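PDB 5OQR: condensin complex subunit 3 from Schizosaccharomyces pombe, which serves as a regulatory subunit of condensin, the complex required to turn interphase chromatin into condensed, mitotic-like chromosomes. Local coordinates for residues 309-314 with 360-365; 313-318 with 367-372; 713-718 with 753-758. All coordinates share one frame; numbering follows the deposited sequence.

In the fold
Interactions 1 and 2 join the same two helices, 308-324 and 356-372, with centres 8 Å apart; interaction 2 lies further toward the C-terminal ends of both. They share Leu313 and Ala314 and meet where Arg315 NH2 of interaction 2 probably hydrogen-bonds Gln365 OE1 of interaction 1, so together they form one seam between near-parallel helices. Interaction 3 follows later in the chain, on helices 706-717 and 745-759, on the opposite side of the chain's centre, its own centre about 66 Å from that of interaction 1 and about 63 Å from that of interaction 2. Similar side-by-side helix packing thus recurs in widely separated parts of this elongated, all-helical subunit.

Interaction 1 of 3, residues 309-314 with 360-365; sequences ESSLLA and CFIIEQ
Ser311 and Gln365 meet between two nearly parallel helices, inclined at 12° with axes 8.7 Å apart at closest approach. Ser311 OG touches Gln365 CG at 3.5 Å and also rests against the CA and CG1 of Ile362. These contacts are van der Waals in kind, for the hydroxyl makes no hydrogen bond across the seam and turns back instead to the carbonyls of Thr307 and Ala308. Gln365 sets CG anti to its carbonyl carbon (chi1 -59°) and bends at chi2, bringing its amide over the Phe361 ring of its own helix. There NE2 lies 3.3 Å above the plane of the Phe361 ring, toward its rim, while OE1 contacts Leu312 CD1 at 3.5 Å and accepts a hydrogen bond from Arg315. The same leucine methyl approaches Phe361 CZ obliquely at 3.9 Å. All five touching residues are buried, and Leu312 and Phe361 also reach helix 275-288. At the margins, by contrast, the partly exposed Glu309 and Glu364 take no part in the packing. Such near-parallel packing of two helices, 308-324 and 356-372, is consistent with the HEAT-repeat solenoid of this subunit.

Interaction 2 of 3, residues 313-318 with 367-372; sequences LARTFN and LYIGLS
Arg315 lays its guanidinium flat on the ring of Tyr368, a cation-pi stack between neighbouring helices of the HEAT-type helical solenoid. The planes lie 23° apart and the centres 4.2 Å, with NH1 above the middle of the ring and Tyr368 CD2 under the rim of the guanidinium. The two side chains run alongside each other in the same direction. A bend at chi2 (-93°) turns the arginine chain so that its CG passes Tyr368 CB before the flat end reaches the ring. Polar partners hold the group from its own helix and from the facing one: NE forms a salt bridge with Glu319, and NH2 is engaged by Gln365, so the rotation of the guanidinium is probably well fixed. Deeper in the seam, Ile369 lies against the backbone of the other helix, its CG1 3.7 Å from Arg315 CA and its CD1 reaching Ala314. Tyr368 and Arg315 are partly exposed, so their stack lies at the more open side of a contact whose buried part is formed by Ile369, Ala314 and Asn318. Toward the C-terminal ends, Asn318 has CG anti to its N and extends its amide across to helix 356-372. Its ND2 donates to Ser372 OG at 2.9 Å, a bent bond (141° at the hydrogen) although the hydroxyl lies nearly in the amide plane.

Interaction 3 of 3, residues 713-718 with 753-758; sequences MIFESL and RKLETY
Ile714 O gathers three donors, Ser717 N, Ser717 OG and Leu718 N, and so pins the turn from which Leu718 reaches over Tyr758. Both backbone bonds measure 2.9 Å, from Ser717 N and from Leu718 N to Ile714 O; the serine hydroxyl approaches tilted from the carbonyl plane. Leu718 CD1 stands over the centre of the Tyr758 ring, 3.5 Å from its centroid, in a CH-pi contact, the two side chains crossing at about a right angle. In a second CH-pi contact the roles are exchanged, helix 745-759 giving the C-H and Phe715 the ring: Leu755 CA sits 3.9 Å from the Phe715 centroid and almost exactly on the ring normal, while Leu755 CD2 packs against CE1 and CZ of that ring. Lys754 CB touches Phe715 obliquely at CD2. The bent lysine chain then continues toward the exposed Glu716, where Lys754 NZ and Glu716 OE2 are 3.7 Å apart, at best a long and doubtful salt bridge. The buried part is aromatic and aliphatic; charged groups lie at its exposed rim. Phe715, in HEAT repeat 9, packs on both helix 725-736 and helix 767-785. Tyr758 does the same, so both of those helices pack against the near-parallel pair 706-717 and 745-759.

Interaction 1 of 3, residues 309-314 with 360-365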
# COMPACT_ATOMS: atom_id res chain seq x y z
N GLU A 309 -11.02 25.92 0.63
CA GLU A 309 -9.71 25.74 -0.00
C GLU A 309 -8.73 26.80 0.47
O GLU A 309 -7.56 26.50 0.74
CB GLU A 309 -9.85 25.78 -1.52
CG GLU A 309 -10.78 24.73 -2.10
CD GLU A 309 -12.25 25.11 -2.00
OE1 GLU A 309 -12.55 26.20 -1.47
OE2 GLU A 309 -13.10 24.33 -2.47
N SER A 310 -9.19 28.05 0.57
CA SER A 310 -8.32 29.13 1.00
C SER A 310 -7.81 28.90 2.42
O SER A 310 -6.64 29.15 2.71
CB SER A 310 -9.07 30.46 0.90
OG SER A 310 -8.59 31.41 1.83
N SER A 311 -8.67 28.41 3.31
CA SER A 311 -8.26 28.20 4.69
C SER A 311 -7.33 27.00 4.81
O SER A 311 -6.38 27.02 5.60
CB SER A 311 -9.49 28.01 5.58
OG SER A 311 -10.19 26.83 5.25
N LEU A 312 -7.59 25.94 4.04
CA LEU A 312 -6.72 24.77 4.07
C LEU A 312 -5.32 25.12 3.57
O LEU A 312 -4.33 24.60 4.08
CB LEU A 312 -7.31 23.65 3.22
CG LEU A 312 -6.53 22.34 3.21
CD1 LEU A 312 -6.67 21.62 4.54
CD2 LEU A 312 -7.00 21.46 2.08
N LEU A 313 -5.23 26.01 2.58
CA LEU A 313 -3.93 26.40 2.05
C LEU A 313 -3.10 27.11 3.12
O LEU A 313 -1.89 26.87 3.23
CB LEU A 313 -4.11 27.31 0.83
CG LEU A 313 -2.82 27.85 0.22
CD1 LEU A 313 -1.92 26.72 -0.25
CD2 LEU A 313 -3.14 28.80 -0.92
N ALA A 314 -3.72 27.99 3.90
CA ALA A 314 -2.98 28.70 4.94
C ALA A 314 -2.52 27.74 6.03
O ALA A 314 -1.38 27.83 6.51
CB ALA A 314 -3.84 29.81 5.52
N CYS A 360 -17.49 25.24 9.32
CA CYS A 360 -16.91 24.23 10.19
C CYS A 360 -15.52 23.84 9.72
O CYS A 360 -14.60 23.71 10.53
CB CYS A 360 -17.82 23.01 10.25
SG CYS A 360 -19.36 23.27 11.14
N PHE A 361 -15.36 23.65 8.41
CA PHE A 361 -14.05 23.32 7.87
C PHE A 361 -13.06 24.47 8.04
O PHE A 361 -11.90 24.25 8.39
CB PHE A 361 -14.19 22.94 6.39
CG PHE A 361 -12.92 22.40 5.78
CD1 PHE A 361 -12.48 21.13 6.08
CD2 PHE A 361 -12.19 23.17 4.90
CE1 PHE A 361 -11.32 20.63 5.52
CE2 PHE A 361 -11.03 22.68 4.33
CZ PHE A 361 -10.60 21.41 4.64
N ILE A 362 -13.52 25.70 7.80
CA ILE A 362 -12.64 26.86 7.95
C ILE A 362 -12.19 27.00 9.40
O ILE A 362 -11.00 27.19 9.68
CB ILE A 362 -13.36 28.13 7.46
CG1 ILE A 362 -13.64 28.03 5.96
CG2 ILE A 362 -12.53 29.38 7.75
CD1 ILE A 362 -14.62 29.06 5.45
N ILE A 363 -13.13 26.93 10.34
CA ILE A 363 -12.79 27.03 11.75
C ILE A 363 -11.81 25.92 12.13
O ILE A 363 -10.86 26.14 12.89
CB ILE A 363 -14.06 26.98 12.62
CG1 ILE A 363 -14.89 28.25 12.38
CG2 ILE A 363 -13.72 26.85 14.10
CD1 ILE A 363 -16.30 28.17 12.92
N GLU A 364 -12.03 24.72 11.61
CA GLU A 364 -11.11 23.61 11.85
C GLU A 364 -9.69 23.99 11.46
O GLU A 364 -8.75 23.77 12.23
CB GLU A 364 -11.58 22.39 11.06
CG GLU A 364 -10.81 21.12 11.33
CD GLU A 364 -11.40 19.93 10.61
OE1 GLU A 364 -10.62 19.06 10.15
OE2 GLU A 364 -12.64 19.86 10.50
N GLN A 365 -9.51 24.57 10.28
CA GLN A 365 -8.18 24.96 9.84
C GLN A 365 -7.57 26.02 10.75
O GLN A 365 -6.37 25.97 11.05
CB GLN A 365 -8.23 25.46 8.39
CG GLN A 365 -8.78 24.45 7.40
CD GLN A 365 -8.18 23.06 7.59
OE1 GLN A 365 -6.98 22.91 7.78
NE2 GLN A 365 -9.03 22.04 7.57

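Interaction 2 of 3, residues 313-318 with 367-372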
# COMPACT_ATOMS: atom_id res chain seq x y z
N LEU A 313 -5.23 26.01 2.58
CA LEU A 313 -3.93 26.40 2.05
C LEU A 313 -3.10 27.11 3.12
O LEU A 313 -1.89 26.87 3.23
CB LEU A 313 -4.11 27.31 0.83
CG LEU A 313 -2.82 27.85 0.22
CD1 LEU A 313 -1.92 26.72 -0.25
CD2 LEU A 313 -3.14 28.80 -0.92
N ALA A 314 -3.72 27.99 3.90
CA ALA A 314 -2.98 28.70 4.94
C ALA A 314 -2.52 27.74 6.03
O ALA A 314 -1.38 27.83 6.51
CB ALA A 314 -3.84 29.81 5.52
N ARG A 315 -3.38 26.81 6.43
CA ARG A 315 -3.02 25.86 7.48
C ARG A 315 -1.87 24.96 7.02
O ARG A 315 -1.00 24.60 7.82
CB ARG A 315 -4.24 25.03 7.87
CG ARG A 315 -3.93 23.77 8.68
CD ARG A 315 -3.77 22.55 7.77
NE ARG A 315 -3.59 21.32 8.53
CZ ARG A 315 -4.52 20.38 8.70
NH1 ARG A 315 -4.23 19.30 9.42
NH2 ARG A 315 -5.72 20.50 8.17
N THR A 316 -1.86 24.58 5.74
CA THR A 316 -0.78 23.74 5.23
C THR A 316 0.50 24.54 5.05
O THR A 316 1.59 24.06 5.39
CB THR A 316 -1.20 23.10 3.90
OG1 THR A 316 -2.46 22.44 4.06
CG2 THR A 316 -0.16 22.08 3.46
N PHE A 317 0.39 25.75 4.50
CA PHE A 317 1.55 26.64 4.39
C PHE A 317 2.20 26.84 5.75
O PHE A 317 3.43 26.74 5.89
CB PHE A 317 1.11 27.97 3.79
CG PHE A 317 2.15 29.05 3.87
CD1 PHE A 317 3.05 29.25 2.84
CD2 PHE A 317 2.21 29.89 4.97
CE1 PHE A 317 4.00 30.24 2.92
CE2 PHE A 317 3.16 30.89 5.05
CZ PHE A 317 4.05 31.06 4.02
N ASN A 318 1.39 27.11 6.77
CA ASN A 318 1.91 27.25 8.13
C ASN A 318 2.52 25.93 8.61
O ASN A 318 3.54 25.93 9.31
CB ASN A 318 0.79 27.70 9.06
CG ASN A 318 1.25 27.90 10.49
OD1 ASN A 318 2.01 28.82 10.78
ND2 ASN A 318 0.78 27.05 11.39
N LEU A 367 -8.17 26.52 13.94
CA LEU A 367 -7.76 25.90 15.20
C LEU A 367 -6.45 25.15 15.04
O LEU A 367 -5.61 25.15 15.95
CB LEU A 367 -8.86 24.96 15.69
CG LEU A 367 -10.15 25.64 16.16
CD1 LEU A 367 -11.27 24.63 16.31
CD2 LEU A 367 -9.91 26.36 17.47
N TYR A 368 -6.24 24.50 13.89
CA TYR A 368 -4.97 23.83 13.65
C TYR A 368 -3.82 24.82 13.63
O TYR A 368 -2.75 24.55 14.20
CB TYR A 368 -5.03 23.06 12.32
CG TYR A 368 -5.67 21.69 12.42
CD1 TYR A 368 -5.25 20.77 13.37
CD2 TYR A 368 -6.70 21.33 11.57
CE1 TYR A 368 -5.83 19.53 13.47
CE2 TYR A 368 -7.29 20.09 11.66
CZ TYR A 368 -6.85 19.19 12.61
OH TYR A 368 -7.44 17.95 12.71
N ILE A 369 -4.00 25.96 12.98
CA ILE A 369 -2.98 27.00 13.01
C ILE A 369 -2.73 27.44 14.45
O ILE A 369 -1.59 27.68 14.85
CB ILE A 369 -3.40 28.19 12.12
CG1 ILE A 369 -3.54 27.73 10.67
CG2 ILE A 369 -2.37 29.31 12.22
CD1 ILE A 369 -4.25 28.73 9.78
N GLY A 370 -3.79 27.55 15.25
CA GLY A 370 -3.63 27.99 16.62
C GLY A 370 -2.92 26.97 17.48
O GLY A 370 -2.11 27.32 18.34
N LEU A 371 -3.23 25.69 17.28
CA LEU A 371 -2.53 24.63 18.00
C LEU A 371 -1.04 24.60 17.69
O LEU A 371 -0.26 24.11 18.50
CB LEU A 371 -3.16 23.28 17.68
CG LEU A 371 -4.48 22.98 18.39
CD1 LEU A 371 -5.25 21.89 17.68
CD2 LEU A 371 -4.24 22.60 19.83
N SER A 372 -0.64 25.13 16.53
CA SER A 372 0.77 25.10 16.15
C SER A 372 1.58 26.20 16.82
O SER A 372 2.78 26.05 17.02
CB SER A 372 0.90 25.21 14.63
OG SER A 372 0.52 26.50 14.19

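Interaction 3 of 3, residues 713-718 with 753-758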
# COMPACT_ATOMS: atom_id res chain seq x y z
N MET A 713 11.51 -29.08 15.72
CA MET A 713 10.05 -29.07 15.88
C MET A 713 9.39 -29.95 14.84
O MET A 713 8.49 -30.74 15.15
CB MET A 713 9.53 -27.63 15.77
CG MET A 713 10.07 -26.67 16.82
SD MET A 713 9.76 -27.20 18.51
CE MET A 713 7.97 -27.20 18.54
N ILE A 714 9.81 -29.83 13.58
CA ILE A 714 9.22 -30.62 12.51
C ILE A 714 9.39 -32.11 12.78
O ILE A 714 8.44 -32.88 12.71
CB ILE A 714 9.82 -30.21 11.15
CG1 ILE A 714 9.45 -28.76 10.84
CG2 ILE A 714 9.35 -31.14 10.04
CD1 ILE A 714 10.16 -28.17 9.64
N PHE A 715 10.61 -32.53 13.12
CA PHE A 715 10.86 -33.94 13.38
C PHE A 715 9.93 -34.47 14.46
O PHE A 715 9.44 -35.61 14.37
CB PHE A 715 12.32 -34.16 13.79
CG PHE A 715 13.29 -33.97 12.66
CD1 PHE A 715 13.10 -34.60 11.45
CD2 PHE A 715 14.40 -33.16 12.82
CE1 PHE A 715 13.99 -34.43 10.41
CE2 PHE A 715 15.29 -32.98 11.79
CZ PHE A 715 15.09 -33.62 10.58
N GLU A 716 9.66 -33.67 15.49
CA GLU A 716 8.81 -34.11 16.59
C GLU A 716 7.33 -34.09 16.24
O GLU A 716 6.54 -34.71 16.95
CB GLU A 716 9.06 -33.24 17.82
CG GLU A 716 10.37 -33.54 18.52
CD GLU A 716 10.74 -32.49 19.55
OE1 GLU A 716 10.04 -31.45 19.61
OE2 GLU A 716 11.72 -32.70 20.29
N SER A 717 6.94 -33.39 15.17
CA SER A 717 5.53 -33.29 14.79
C SER A 717 5.16 -34.18 13.62
O SER A 717 3.97 -34.40 13.38
CB SER A 717 5.19 -31.84 14.45
OG SER A 717 5.58 -31.53 13.12
N LEU A 718 6.14 -34.70 12.87
CA LEU A 718 5.82 -35.57 11.74
C LEU A 718 4.98 -36.77 12.14
O LEU A 718 4.09 -37.14 11.37
CB LEU A 718 7.12 -36.02 11.06
CG LEU A 718 7.92 -34.95 10.32
CD1 LEU A 718 9.28 -35.49 9.93
CD2 LEU A 718 7.16 -34.46 9.10
N ARG A 753 20.09 -36.19 16.17
CA ARG A 753 19.38 -37.04 17.11
C ARG A 753 17.88 -36.97 16.89
O ARG A 753 17.19 -37.99 16.93
CB ARG A 753 19.73 -36.64 18.55
CG ARG A 753 20.75 -37.53 19.22
CD ARG A 753 21.72 -36.72 20.06
NE ARG A 753 21.03 -35.81 20.97
CZ ARG A 753 21.60 -34.75 21.54
NH1 ARG A 753 22.87 -34.46 21.30
NH2 ARG A 753 20.89 -33.98 22.36
N LYS A 754 17.36 -35.76 16.64
CA LYS A 754 15.94 -35.62 16.31
C LYS A 754 15.61 -36.33 15.01
O LYS A 754 14.61 -37.05 14.92
CB LYS A 754 15.58 -34.14 16.22
CG LYS A 754 14.71 -33.63 17.35
CD LYS A 754 15.52 -33.34 18.60
CE LYS A 754 14.61 -32.92 19.74
NZ LYS A 754 15.33 -32.88 21.04
N LEU A 755 16.45 -36.14 13.99
CA LEU A 755 16.29 -36.87 12.73
C LEU A 755 16.19 -38.37 12.98
O LEU A 755 15.29 -39.03 12.47
CB LEU A 755 17.47 -36.53 11.81
CG LEU A 755 17.57 -37.10 10.39
CD1 LEU A 755 17.97 -38.57 10.36
CD2 LEU A 755 16.29 -36.89 9.61
N GLU A 756 17.12 -38.91 13.77
CA GLU A 756 17.15 -40.36 13.99
C GLU A 756 15.92 -40.83 14.75
O GLU A 756 15.35 -41.88 14.43
CB GLU A 756 18.42 -40.74 14.74
CG GLU A 756 19.69 -40.50 13.95
CD GLU A 756 20.95 -40.70 14.78
OE1 GLU A 756 22.06 -40.59 14.22
OE2 GLU A 756 20.82 -40.97 16.00
N THR A 757 15.50 -40.09 15.77
CA THR A 757 14.30 -40.47 16.51
C THR A 757 13.10 -40.60 15.59
O THR A 757 12.29 -41.52 15.74
CB THR A 757 14.01 -39.45 17.61
OG1 THR A 757 15.10 -39.43 18.54
CG2 THR A 757 12.72 -39.79 18.36
N TYR A 758 12.97 -39.69 14.62
CA TYR A 758 11.86 -39.79 13.68
C TYR A 758 12.04 -40.98 12.74
O TYR A 758 11.07 -41.68 12.43
CB TYR A 758 11.73 -38.50 12.87
CG TYR A 758 10.90 -38.68 11.62
CD1 TYR A 758 11.50 -38.77 10.38
CD2 TYR A 758 9.52 -38.79 11.70
CE1 TYR A 758 10.75 -38.95 9.24
CE2 TYR A 758 8.76 -38.98 10.56
CZ TYR A 758 9.38 -39.06 9.34
OH TYR A 758 8.63 -39.24 8.20